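Local coordinates for protein endo-beta-1,2-glucanase (PDB 6IMV) that hydrolyses internal glycosidic bonds of beta-1,2-glucan as a fungal endo-beta-1,2-glucanase that founded a new glycoside hydrolase family, at residues S346-T351 / S428-W433; D379-Y384 / E418-D423; Y315-I320 / E466-E471; P278-V283 / A470-V475. All blocks are in the same frame, centred on the assembly; numbering follows the deposited sequence.

Contact 1 of 4, residues S346-T351 / S428-W433; sequences SINNVT and SALLTW. With NAG (2-acetamido-2-deoxy-beta-D-glucopyranose), chain C; BGC (beta-D-glucopyranose), chain I.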
# COMPACT_ATOMS: atom_id res chain seq x y z
N SER A 346 5.17 7.55 -5.93
CA SER A 346 4.14 7.63 -6.96
C SER A 346 2.87 8.24 -6.35
O SER A 346 2.42 7.82 -5.27
CB SER A 346 3.86 6.27 -7.56
OG SER A 346 5.05 5.64 -8.01
N ILE A 347 2.30 9.23 -7.03
CA ILE A 347 1.28 10.09 -6.42
C ILE A 347 0.53 10.87 -7.51
O ILE A 347 1.07 11.14 -8.60
CB ILE A 347 1.94 11.05 -5.40
CG1 ILE A 347 0.93 11.70 -4.47
CG2 ILE A 347 2.80 12.11 -6.09
CD1 ILE A 347 0.30 10.74 -3.50
N ASN A 348 -0.71 11.25 -7.20
CA ASN A 348 -1.48 12.19 -8.01
C ASN A 348 -0.82 13.56 -7.96
O ASN A 348 -0.29 13.99 -6.93
CB ASN A 348 -2.95 12.27 -7.57
CG ASN A 348 -3.74 11.08 -8.06
OD1 ASN A 348 -4.12 11.02 -9.23
ND2 ASN A 348 -3.95 10.11 -7.19
N ASN A 349 -0.87 14.23 -9.12
CA ASN A 349 -0.37 15.58 -9.32
C ASN A 349 -1.35 16.57 -8.71
O ASN A 349 -2.44 16.18 -8.24
CB ASN A 349 -0.17 15.84 -10.81
CG ASN A 349 0.90 16.86 -11.14
OD1 ASN A 349 1.41 17.56 -10.26
ND2 ASN A 349 1.24 16.94 -12.42
N VAL A 350 -0.98 17.85 -8.74
CA VAL A 350 -1.77 18.94 -8.18
C VAL A 350 -3.12 19.06 -8.89
O VAL A 350 -3.29 18.65 -10.05
CB VAL A 350 -1.00 20.28 -8.24
CG1 VAL A 350 0.30 20.22 -7.47
CG2 VAL A 350 -0.75 20.74 -9.67
N THR A 351 -4.07 19.65 -8.17
CA THR A 351 -5.34 20.08 -8.68
C THR A 351 -5.16 21.42 -9.39
O THR A 351 -4.46 22.31 -8.89
CB THR A 351 -6.36 20.23 -7.54
OG1 THR A 351 -6.54 18.95 -6.93
CG2 THR A 351 -7.69 20.77 -8.00
N SER A 428 -2.49 18.72 -4.49
CA SER A 428 -3.49 17.77 -4.98
C SER A 428 -4.63 17.72 -3.97
O SER A 428 -4.49 17.11 -2.92
CB SER A 428 -2.89 16.41 -5.21
OG SER A 428 -3.84 15.54 -5.81
N ALA A 429 -5.75 18.38 -4.30
CA ALA A 429 -6.88 18.49 -3.38
C ALA A 429 -7.70 17.20 -3.50
O ALA A 429 -8.76 17.15 -4.13
CB ALA A 429 -7.68 19.73 -3.70
N LEU A 430 -7.14 16.13 -2.92
CA LEU A 430 -7.57 14.79 -3.18
C LEU A 430 -7.25 13.92 -1.96
O LEU A 430 -6.31 14.22 -1.20
CB LEU A 430 -6.82 14.32 -4.43
CG LEU A 430 -7.16 12.92 -4.94
CD1 LEU A 430 -8.54 12.90 -5.57
CD2 LEU A 430 -6.11 12.43 -5.93
N LEU A 431 -8.05 12.87 -1.77
CA LEU A 431 -7.80 11.81 -0.80
C LEU A 431 -7.76 10.47 -1.55
O LEU A 431 -8.65 10.21 -2.34
CB LEU A 431 -8.93 11.78 0.23
CG LEU A 431 -9.41 13.12 0.77
CD1 LEU A 431 -10.71 12.93 1.54
CD2 LEU A 431 -8.36 13.79 1.65
N THR A 432 -6.76 9.63 -1.26
CA THR A 432 -6.75 8.25 -1.74
C THR A 432 -6.28 7.31 -0.63
O THR A 432 -5.57 7.74 0.28
CB THR A 432 -5.87 8.07 -2.99
OG1 THR A 432 -4.51 8.32 -2.62
CG2 THR A 432 -6.26 8.98 -4.13
N TRP A 433 -6.68 6.04 -0.72
CA TRP A 433 -6.19 4.99 0.18
C TRP A 433 -4.66 4.95 0.14
O TRP A 433 -4.01 4.90 1.19
CB TRP A 433 -6.76 3.61 -0.16
CG TRP A 433 -8.21 3.47 0.16
CD1 TRP A 433 -9.26 3.84 -0.63
CD2 TRP A 433 -8.79 2.96 1.38
NE1 TRP A 433 -10.44 3.57 -0.01
CE2 TRP A 433 -10.19 3.03 1.23
CE3 TRP A 433 -8.27 2.44 2.57
CZ2 TRP A 433 -11.07 2.62 2.23
CZ3 TRP A 433 -9.14 2.04 3.55
CH2 TRP A 433 -10.52 2.14 3.39
C1 NAG C . 2.23 17.84 -12.94
C2 NAG C . 2.60 17.40 -14.34
C3 NAG C . 3.72 18.29 -14.85
C4 NAG C . 3.28 19.74 -14.85
C5 NAG C . 2.72 20.13 -13.48
C6 NAG C . 2.05 21.50 -13.55
C7 NAG C . 2.16 15.00 -14.59
C8 NAG C . 2.80 13.65 -14.69
N2 NAG C . 3.00 16.01 -14.38
O3 NAG C . 4.09 17.90 -16.16
O4 NAG C . 4.43 20.55 -15.13
O5 NAG C . 1.76 19.18 -12.99
O6 NAG C . 1.66 21.87 -12.24
O7 NAG C . 0.96 15.16 -14.70
C2 BGC I . -4.56 5.99 -10.97
C3 BGC I . -5.20 7.09 -10.09
C4 BGC I . -5.21 6.71 -8.60
C5 BGC I . -3.83 6.18 -8.18
C6 BGC I . -3.77 5.71 -6.73
C1 BGC I . -3.23 5.55 -10.39
O1 BGC I . -2.60 4.51 -11.14
O2 BGC I . -4.33 6.52 -12.26
O3 BGC I . -6.53 7.38 -10.53
O4 BGC I . -5.60 7.82 -7.77
O5 BGC I . -3.43 5.11 -9.05
O6 BGC I . -4.62 4.58 -6.58
O HOH W 1 -9.12 17.77 -6.99

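Contact 2 of 4, residues D379-Y384 / E418-D423; sequences DVITPY and ESTRRD. With NAG (2-acetamido-2-deoxy-beta-D-glucopyranose), chain B.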
# COMPACT_ATOMS: atom_id res chain seq x y z
N ASP A 379 8.96 17.30 -8.48
CA ASP A 379 8.42 18.59 -8.05
C ASP A 379 7.30 18.41 -7.02
O ASP A 379 6.90 19.38 -6.39
CB ASP A 379 7.98 19.44 -9.25
CG ASP A 379 6.93 18.80 -10.13
OD1 ASP A 379 6.67 17.61 -9.99
OD2 ASP A 379 6.37 19.53 -10.94
N VAL A 380 6.81 17.17 -6.83
CA VAL A 380 5.68 16.88 -5.94
C VAL A 380 6.08 15.82 -4.91
O VAL A 380 6.59 14.75 -5.26
CB VAL A 380 4.45 16.43 -6.77
CG1 VAL A 380 3.32 15.91 -5.88
CG2 VAL A 380 3.97 17.55 -7.68
N ILE A 381 5.77 16.12 -3.63
CA ILE A 381 6.05 15.28 -2.47
C ILE A 381 4.72 14.87 -1.82
O ILE A 381 3.68 15.52 -2.02
CB ILE A 381 6.96 16.02 -1.46
CG1 ILE A 381 6.40 17.40 -1.09
CG2 ILE A 381 8.39 16.09 -1.98
CD1 ILE A 381 7.17 18.12 -0.01
N THR A 382 4.76 13.79 -1.04
CA THR A 382 3.55 13.23 -0.44
C THR A 382 3.84 12.66 0.95
O THR A 382 4.86 12.00 1.17
CB THR A 382 2.91 12.17 -1.34
OG1 THR A 382 1.78 11.61 -0.68
CG2 THR A 382 3.87 11.05 -1.72
N PRO A 383 2.93 12.86 1.92
CA PRO A 383 3.08 12.28 3.26
C PRO A 383 3.29 10.75 3.30
O PRO A 383 4.01 10.28 4.17
CB PRO A 383 1.77 12.67 3.95
CG PRO A 383 1.37 13.97 3.27
CD PRO A 383 1.73 13.72 1.82
N TYR A 384 2.68 10.00 2.37
CA TYR A 384 2.74 8.52 2.46
C TYR A 384 4.15 8.00 2.14
O TYR A 384 4.44 6.83 2.43
CB TYR A 384 1.65 7.88 1.61
CG TYR A 384 2.03 7.37 0.25
CD1 TYR A 384 1.96 8.19 -0.87
CD2 TYR A 384 2.38 6.04 0.05
CE1 TYR A 384 2.26 7.72 -2.14
CE2 TYR A 384 2.70 5.56 -1.22
CZ TYR A 384 2.64 6.40 -2.32
OH TYR A 384 2.94 5.92 -3.57
N GLU A 418 -3.46 14.55 -0.25
CA GLU A 418 -2.74 13.65 -1.18
C GLU A 418 -1.26 14.07 -1.32
O GLU A 418 -0.35 13.25 -1.10
CB GLU A 418 -3.44 13.65 -2.54
CG GLU A 418 -2.71 12.88 -3.64
CD GLU A 418 -3.04 11.40 -3.79
OE1 GLU A 418 -3.74 10.86 -2.92
OE2 GLU A 418 -2.57 10.80 -4.79
N SER A 419 -1.02 15.32 -1.73
CA SER A 419 0.32 15.75 -2.11
C SER A 419 0.39 17.27 -2.23
O SER A 419 -0.63 17.92 -2.38
CB SER A 419 0.76 15.11 -3.40
OG SER A 419 0.06 15.66 -4.50
N THR A 420 1.63 17.79 -2.16
CA THR A 420 1.95 19.19 -2.39
C THR A 420 3.20 19.27 -3.29
O THR A 420 4.10 18.45 -3.19
CB THR A 420 2.21 19.94 -1.08
OG1 THR A 420 2.51 21.30 -1.38
CG2 THR A 420 3.33 19.36 -0.24
N ARG A 421 3.25 20.31 -4.13
CA ARG A 421 4.50 20.69 -4.75
C ARG A 421 5.50 21.02 -3.64
O ARG A 421 5.14 21.61 -2.61
CB ARG A 421 4.28 21.89 -5.68
CG ARG A 421 3.62 21.54 -7.00
CD ARG A 421 3.53 22.72 -7.95
NE ARG A 421 4.86 23.21 -8.29
CZ ARG A 421 5.63 22.77 -9.29
NH1 ARG A 421 5.22 21.77 -10.05
NH2 ARG A 421 6.80 23.32 -9.50
N ARG A 422 6.77 20.64 -3.85
CA ARG A 422 7.79 20.94 -2.84
C ARG A 422 8.02 22.46 -2.75
O ARG A 422 8.49 22.93 -1.72
CB ARG A 422 9.08 20.16 -3.09
CG ARG A 422 9.80 20.46 -4.40
CD ARG A 422 11.02 19.58 -4.51
NE ARG A 422 11.70 19.70 -5.79
CZ ARG A 422 12.54 20.67 -6.12
NH1 ARG A 422 12.82 21.64 -5.26
NH2 ARG A 422 13.10 20.65 -7.31
N ASP A 423 7.66 23.22 -3.80
CA ASP A 423 7.81 24.69 -3.78
C ASP A 423 6.54 25.36 -3.22
O ASP A 423 6.47 26.59 -3.12
CB ASP A 423 8.18 25.23 -5.17
CG ASP A 423 7.08 25.13 -6.22
OD1 ASP A 423 5.92 24.86 -5.87
OD2 ASP A 423 7.39 25.34 -7.39
C1 NAG B . 4.17 21.43 -16.24
C2 NAG B . 5.18 22.57 -16.26
C3 NAG B . 4.99 23.47 -17.48
C4 NAG B . 4.77 22.69 -18.77
C5 NAG B . 3.66 21.66 -18.52
C6 NAG B . 3.22 20.87 -19.75
C7 NAG B . 5.66 23.35 -13.97
C8 NAG B . 5.16 24.27 -12.90
N2 NAG B . 4.95 23.38 -15.08
O3 NAG B . 6.12 24.33 -17.66
O4 NAG B . 4.46 23.63 -19.82
O5 NAG B . 4.13 20.76 -17.50
O6 NAG B . 4.16 19.84 -20.04
O7 NAG B . 6.63 22.63 -13.81
O HOH W 2 7.55 22.09 -6.49

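Contact 3 of 4, residues Y315-I320 / E466-E471; sequences YDIDII and ERIEAE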
# COMPACT_ATOMS: atom_id res chain seq x y z
N TYR A 315 11.03 -8.75 7.54
CA TYR A 315 11.94 -8.16 8.53
C TYR A 315 12.27 -9.14 9.66
O TYR A 315 13.04 -8.77 10.55
CB TYR A 315 11.37 -6.84 9.05
CG TYR A 315 11.34 -5.72 8.04
CD1 TYR A 315 11.98 -5.84 6.81
CD2 TYR A 315 10.65 -4.54 8.30
CE1 TYR A 315 11.93 -4.82 5.87
CE2 TYR A 315 10.61 -3.51 7.38
CZ TYR A 315 11.25 -3.65 6.16
OH TYR A 315 11.22 -2.64 5.23
N ASP A 316 11.75 -10.38 9.59
CA ASP A 316 12.24 -11.49 10.42
C ASP A 316 13.65 -11.91 9.97
O ASP A 316 14.35 -12.57 10.71
CB ASP A 316 11.32 -12.71 10.38
CG ASP A 316 10.01 -12.55 11.13
OD1 ASP A 316 9.77 -11.45 11.61
OD2 ASP A 316 9.24 -13.53 11.23
N ILE A 317 14.04 -11.58 8.73
CA ILE A 317 15.36 -11.91 8.20
C ILE A 317 16.26 -10.68 8.38
O ILE A 317 15.97 -9.62 7.83
CB ILE A 317 15.28 -12.36 6.72
CG1 ILE A 317 14.42 -13.62 6.55
CG2 ILE A 317 16.67 -12.56 6.14
CD1 ILE A 317 12.93 -13.38 6.51
N ASP A 318 17.36 -10.84 9.13
CA ASP A 318 18.17 -9.71 9.57
C ASP A 318 18.84 -9.03 8.37
O ASP A 318 18.89 -7.82 8.33
CB ASP A 318 19.21 -10.11 10.62
CG ASP A 318 19.87 -8.92 11.29
OD1 ASP A 318 19.15 -7.99 11.69
OD2 ASP A 318 21.12 -8.91 11.39
N ILE A 319 19.36 -9.79 7.40
CA ILE A 319 20.02 -9.16 6.23
C ILE A 319 19.01 -8.28 5.49
O ILE A 319 19.36 -7.20 4.98
CB ILE A 319 20.70 -10.17 5.28
CG1 ILE A 319 21.45 -9.44 4.15
CG2 ILE A 319 19.72 -11.18 4.70
CD1 ILE A 319 22.53 -8.49 4.64
N ILE A 320 17.75 -8.72 5.46
CA ILE A 320 16.70 -7.97 4.77
C ILE A 320 16.36 -6.72 5.58
O ILE A 320 16.28 -5.63 5.01
CB ILE A 320 15.46 -8.84 4.49
CG1 ILE A 320 15.82 -10.05 3.62
CG2 ILE A 320 14.36 -7.99 3.86
CD1 ILE A 320 14.64 -10.94 3.23
N GLU A 466 13.93 -19.47 4.43
CA GLU A 466 15.05 -20.11 3.73
C GLU A 466 15.28 -19.47 2.36
O GLU A 466 16.39 -19.10 2.01
CB GLU A 466 14.79 -21.61 3.56
CG GLU A 466 15.83 -22.32 2.72
CD GLU A 466 15.58 -23.80 2.54
OE1 GLU A 466 14.52 -24.16 1.99
OE2 GLU A 466 16.42 -24.58 2.98
N ARG A 467 14.20 -19.40 1.58
CA ARG A 467 14.27 -18.89 0.22
C ARG A 467 14.70 -17.42 0.23
O ARG A 467 15.58 -17.02 -0.52
CB ARG A 467 12.92 -19.07 -0.47
CG ARG A 467 12.80 -18.37 -1.82
CD ARG A 467 13.87 -18.77 -2.83
NE ARG A 467 13.77 -20.17 -3.21
CZ ARG A 467 14.50 -20.73 -4.16
NH1 ARG A 467 14.25 -21.98 -4.53
NH2 ARG A 467 15.46 -20.04 -4.76
N ILE A 468 14.03 -16.59 1.04
CA ILE A 468 14.18 -15.14 0.87
C ILE A 468 15.51 -14.70 1.52
O ILE A 468 16.18 -13.82 1.00
CB ILE A 468 12.93 -14.38 1.38
CG1 ILE A 468 12.79 -13.01 0.70
CG2 ILE A 468 12.93 -14.25 2.90
CD1 ILE A 468 12.83 -13.04 -0.82
N GLU A 469 15.94 -15.40 2.58
CA GLU A 469 17.25 -15.13 3.17
C GLU A 469 18.35 -15.52 2.18
O GLU A 469 19.31 -14.77 2.00
CB GLU A 469 17.44 -15.84 4.51
CG GLU A 469 18.71 -15.43 5.22
CD GLU A 469 18.75 -15.81 6.69
OE1 GLU A 469 18.42 -16.97 7.01
OE2 GLU A 469 19.11 -14.93 7.53
N ALA A 470 18.17 -16.65 1.48
CA ALA A 470 19.12 -17.09 0.47
C ALA A 470 19.26 -16.02 -0.62
O ALA A 470 20.39 -15.65 -0.97
CB ALA A 470 18.71 -18.43 -0.11
N GLU A 471 18.12 -15.53 -1.15
CA GLU A 471 18.15 -14.64 -2.29
C GLU A 471 18.84 -13.33 -1.88
O GLU A 471 19.71 -12.83 -2.60
CB GLU A 471 16.75 -14.41 -2.86
CG GLU A 471 16.13 -15.63 -3.51
CD GLU A 471 16.88 -16.20 -4.71
OE1 GLU A 471 17.54 -15.42 -5.45
OE2 GLU A 471 16.82 -17.43 -4.90
O HOH W 3 20.30 -12.43 7.91

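Contact 4 of 4, residues P278-V283 / A470-V475; sequences PQLVSV and AEYSRV. With NAG (2-acetamido-2-deoxy-beta-D-glucopyranose), chain H.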
# COMPACT_ATOMS: atom_id res chain seq x y z
N PRO A 278 18.07 -11.32 -11.67
CA PRO A 278 18.74 -10.15 -12.23
C PRO A 278 18.12 -8.79 -11.83
O PRO A 278 18.74 -7.76 -12.04
CB PRO A 278 18.62 -10.35 -13.75
CG PRO A 278 18.37 -11.84 -13.93
CD PRO A 278 17.54 -12.22 -12.71
N GLN A 279 16.90 -8.79 -11.28
CA GLN A 279 16.22 -7.55 -10.89
C GLN A 279 16.50 -7.21 -9.41
O GLN A 279 16.09 -6.15 -8.94
CB GLN A 279 14.72 -7.64 -11.18
CG GLN A 279 14.36 -7.50 -12.65
CD GLN A 279 14.84 -8.65 -13.51
OE1 GLN A 279 15.64 -8.46 -14.42
NE2 GLN A 279 14.38 -9.85 -13.21
N LEU A 280 17.16 -8.13 -8.69
CA LEU A 280 17.59 -7.92 -7.31
C LEU A 280 19.06 -7.47 -7.31
O LEU A 280 19.94 -8.28 -7.56
CB LEU A 280 17.40 -9.21 -6.51
CG LEU A 280 17.66 -9.12 -5.00
CD1 LEU A 280 16.70 -8.14 -4.35
CD2 LEU A 280 17.57 -10.49 -4.34
N VAL A 281 19.29 -6.18 -7.04
CA VAL A 281 20.56 -5.53 -7.33
C VAL A 281 20.98 -4.65 -6.14
O VAL A 281 20.17 -3.91 -5.57
CB VAL A 281 20.48 -4.71 -8.64
CG1 VAL A 281 21.78 -3.95 -8.93
CG2 VAL A 281 20.12 -5.59 -9.83
N SER A 282 22.26 -4.72 -5.80
CA SER A 282 22.88 -3.88 -4.78
C SER A 282 23.45 -2.62 -5.45
O SER A 282 24.16 -2.73 -6.44
CB SER A 282 23.97 -4.63 -4.07
OG SER A 282 24.48 -3.89 -2.98
N VAL A 283 23.12 -1.45 -4.92
CA VAL A 283 23.75 -0.21 -5.35
C VAL A 283 23.98 0.66 -4.11
O VAL A 283 23.32 0.51 -3.08
CB VAL A 283 22.91 0.56 -6.39
CG1 VAL A 283 22.84 -0.19 -7.70
CG2 VAL A 283 21.51 0.91 -5.89
N ALA A 470 18.17 -16.65 1.48
CA ALA A 470 19.12 -17.09 0.47
C ALA A 470 19.26 -16.02 -0.62
O ALA A 470 20.39 -15.65 -0.97
CB ALA A 470 18.71 -18.43 -0.11
N GLU A 471 18.12 -15.53 -1.15
CA GLU A 471 18.15 -14.64 -2.29
C GLU A 471 18.84 -13.33 -1.88
O GLU A 471 19.71 -12.83 -2.60
CB GLU A 471 16.75 -14.41 -2.86
CG GLU A 471 16.13 -15.63 -3.51
CD GLU A 471 16.88 -16.20 -4.71
OE1 GLU A 471 17.54 -15.42 -5.45
OE2 GLU A 471 16.82 -17.43 -4.90
N TYR A 472 18.46 -12.78 -0.72
CA TYR A 472 18.96 -11.48 -0.27
C TYR A 472 20.43 -11.60 0.17
O TYR A 472 21.23 -10.74 -0.18
CB TYR A 472 18.06 -10.87 0.80
CG TYR A 472 16.94 -10.02 0.22
CD1 TYR A 472 17.15 -8.68 -0.05
CD2 TYR A 472 15.70 -10.56 -0.08
CE1 TYR A 472 16.15 -7.90 -0.62
CE2 TYR A 472 14.69 -9.78 -0.63
CZ TYR A 472 14.92 -8.45 -0.90
OH TYR A 472 13.93 -7.67 -1.44
N SER A 473 20.80 -12.69 0.87
CA SER A 473 22.17 -12.81 1.38
C SER A 473 23.16 -13.04 0.24
O SER A 473 24.34 -12.73 0.38
CB SER A 473 22.29 -13.87 2.46
OG SER A 473 22.03 -15.17 1.96
N ARG A 474 22.69 -13.53 -0.92
CA ARG A 474 23.56 -13.75 -2.08
C ARG A 474 23.93 -12.43 -2.77
O ARG A 474 25.00 -12.33 -3.37
CB ARG A 474 22.88 -14.70 -3.08
CG ARG A 474 22.96 -16.16 -2.67
CD ARG A 474 22.11 -17.10 -3.51
NE ARG A 474 22.67 -17.25 -4.84
CZ ARG A 474 22.11 -17.97 -5.81
NH1 ARG A 474 21.04 -18.70 -5.56
NH2 ARG A 474 22.62 -17.94 -7.02
N VAL A 475 23.05 -11.43 -2.68
CA VAL A 475 23.22 -10.16 -3.40
C VAL A 475 23.82 -9.08 -2.48
O VAL A 475 24.64 -8.27 -2.95
CB VAL A 475 21.88 -9.69 -4.00
CG1 VAL A 475 21.94 -8.26 -4.51
CG2 VAL A 475 21.41 -10.65 -5.10
C1 NAG H . 16.63 -1.93 -15.46
C2 NAG H . 18.10 -1.91 -15.89
C3 NAG H . 18.24 -2.82 -17.10
C4 NAG H . 17.84 -4.24 -16.69
C5 NAG H . 16.34 -4.20 -16.34
C6 NAG H . 15.78 -5.56 -15.93
C7 NAG H . 19.30 0.20 -15.48
C8 NAG H . 19.59 1.57 -15.99
N2 NAG H . 18.53 -0.57 -16.24
O3 NAG H . 19.59 -2.81 -17.53
O4 NAG H . 18.18 -5.18 -17.71
O5 NAG H . 16.18 -3.29 -15.25
O6 NAG H . 16.65 -6.18 -14.96
O7 NAG H . 19.74 -0.17 -14.41

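Contact 1 of 4, residues S346-T351 / S428-W433
T351 and S428-A429 make the polar half of this contact. T351 OG1 takes the A429 N-H at 2.8 Å, and water 1 sits between T351 OG1 and A429 O, while S428 OG, anti to its own backbone nitrogen (chi1 -174°), gives a bond to N349 O at 2.9 Å from above the carbonyl plane. The tight part lies further along, where N348 crosses L430 at about a right angle and L430 CD2 presses within 3.4 Å of N348 ND2. T432 CG2 flanks the same amide nitrogen. The other side is looser: V350 and N349 start their side chains away from S428-W433, and N349 carries a glycan, its ND2 bonded to C1 of the NAG. Strands 347-352 and 427-432 meet at the glucose pocket, to which N348 and T432 belong. N348 ND2 reaches O4 of the bound glucose at 2.9 Å with a nearly straight N-H (169°), and E418 OE2 is its second partner. With two acceptors on one amide nitrogen, N348 is probably held with its N-H side to the sugar, so that glucose O4 is met as an acceptor.

Contact 2 of 4, residues D379-Y384 / E418-D423
D379 and R421 meet with their flat groups almost perpendicular, the carboxylate and guanidinium planes 89° apart. D379 OD2 comes in at the guanidinium edge, 2.7 Å from R421 NH1, a salt bridge whose hydrogen bond is weak because the N-H points well off line. The bend of R421 at chi3 (61°) helps turn the group so that NE and NH2 also grip D423 side-on, one nitrogen to each oxygen; R421 NH2 lies 3.0 Å from D423 OD2. Over one guanidinium face stands the acetamide methyl, C8, of the second NAG of the glycan. A leucine in place of R421 would probably leave D379 and D423 without their shared counter-charge and take away the flat surface beneath that methyl. Behind this network the backbones pair as short antiparallel strands at one margin of the large sheet: I381 and T420 are a hydrogen-bonded pair, with I381 N to T420 O at 2.9 Å and T420 N to I381 O at 3.1 Å, and V380 and R421 are the non-hydrogen-bonded pair beside it. I381 and T420 point the same way, side by side, with I381 CG1 3.7 Å from T420 CG2. V380 instead crosses the R421 chain at about a right angle, and its CG1 rests on S419. At the other end T382 OG1, anti to the backbone nitrogen (chi1 177°), donates to E418 O at 2.7 Å, nearly in line with the carbonyl bond, and P383 CD lies against the same oxygen.

Contact 3 of 4, residues Y315-I320 / E466-E471
Water 3 is gripped from both segments: it accepts from I319 N at 2.8 Å and donates to E469 OE2, also at 2.8 Å. The first turn of helix 318-337, with I317 at its N-cap position, here lies against the final helix 461-475, a helix-to-helix join in what is, for this family, an (alpha/alpha)6-barrel enzyme. E469 thereby places its negative charge, through the water, at the N-terminal end of helix 318-337, where the helix dipole would probably favour it. Apart from the water, the contact is apolar. I468 CG2 takes the methyl ends of two isoleucines at once, I317 CD1 and I320 CD1, each 3.7 Å away, and both chains cross I468 at about a right angle. I317 CG2, anti to its backbone nitrogen, rests against the extended E469 chain, which it meets at a slant, 3.6 Å from E469 CG, so that the glutamate's aliphatic part shields the methyl while its charge reaches the water. W256 and W273 also touch I468, tying the join to helices 252-261 and 266-276. The last helix also carries an internal salt bridge, whose acid has R277 as a second partner: R467 NH2 lies 2.9 Å from E471 OE2, which sits in the guanidinium plane.

Contact 4 of 4, residues P278-V283 / A470-V475
L280 and V475 meet where the loop residues L280 and V281, leading into the hairpin 282-287/290-296, run past the last part of helix 461-475. Apolar contacts carry most of it. L280 reaches across with CG anti to the backbone nitrogen (chi1 -174°), and its two methyls part company: CD1 comes obliquely to the Y472 ring, 3.8 Å from Y472 CE1, while CD2 lies 3.9 Å from V475 CG2. The leucine and tyrosine chains cross at about a right angle. Methyl-to-backbone contacts make the second group. L280 CD2 also rests on E471 O at 3.6 Å, and V475 CG1 packs against the backbone of L280-S282, 3.6 Å from L280 O and near S282 N. No hydrogen bond joins the two segments. The polar end of Y472 turns elsewhere, its OH bonding Q296 and K308. The third group is the glycan. Q279 OE1 accepts from O6 of a NAG attached to the protein, and Q279 NE2 donates to N246 O; K297 NZ makes a hydrogen bond to the same sugar. Were Q279 an alanine, the sugar's O6 would be likely to lose this acceptor and N246 O its amide donor. The bend of the glutamine at chi2 (67°) helps set that oxygen toward the sugar, with Q279 OE1 2.6 Å from NAG O6.

The four contacts form two groups in different parts of the fold. Contacts 1 and 2 lie with centres 9 Å apart and reach the same antiparallel sheet through neighbouring strands 415-421 and 427-432; they touch directly, S346 O lying 2.6 Å from Y384 OH. Contacts 3 and 4, centres 11 Å apart, share helix 461-475 and residues A470 and E471. Between the groups the centres are 31 to 34 Å apart. Along the chain contact 2 is nested inside the loop closed by contact 1, which lies inside those closed by contacts 3 and 4. The last helix packs against parts of the chain far earlier in sequence, while contact 1 contributes to the glucose pocket and E418 of contact 2 bonds both N348 and T432 there.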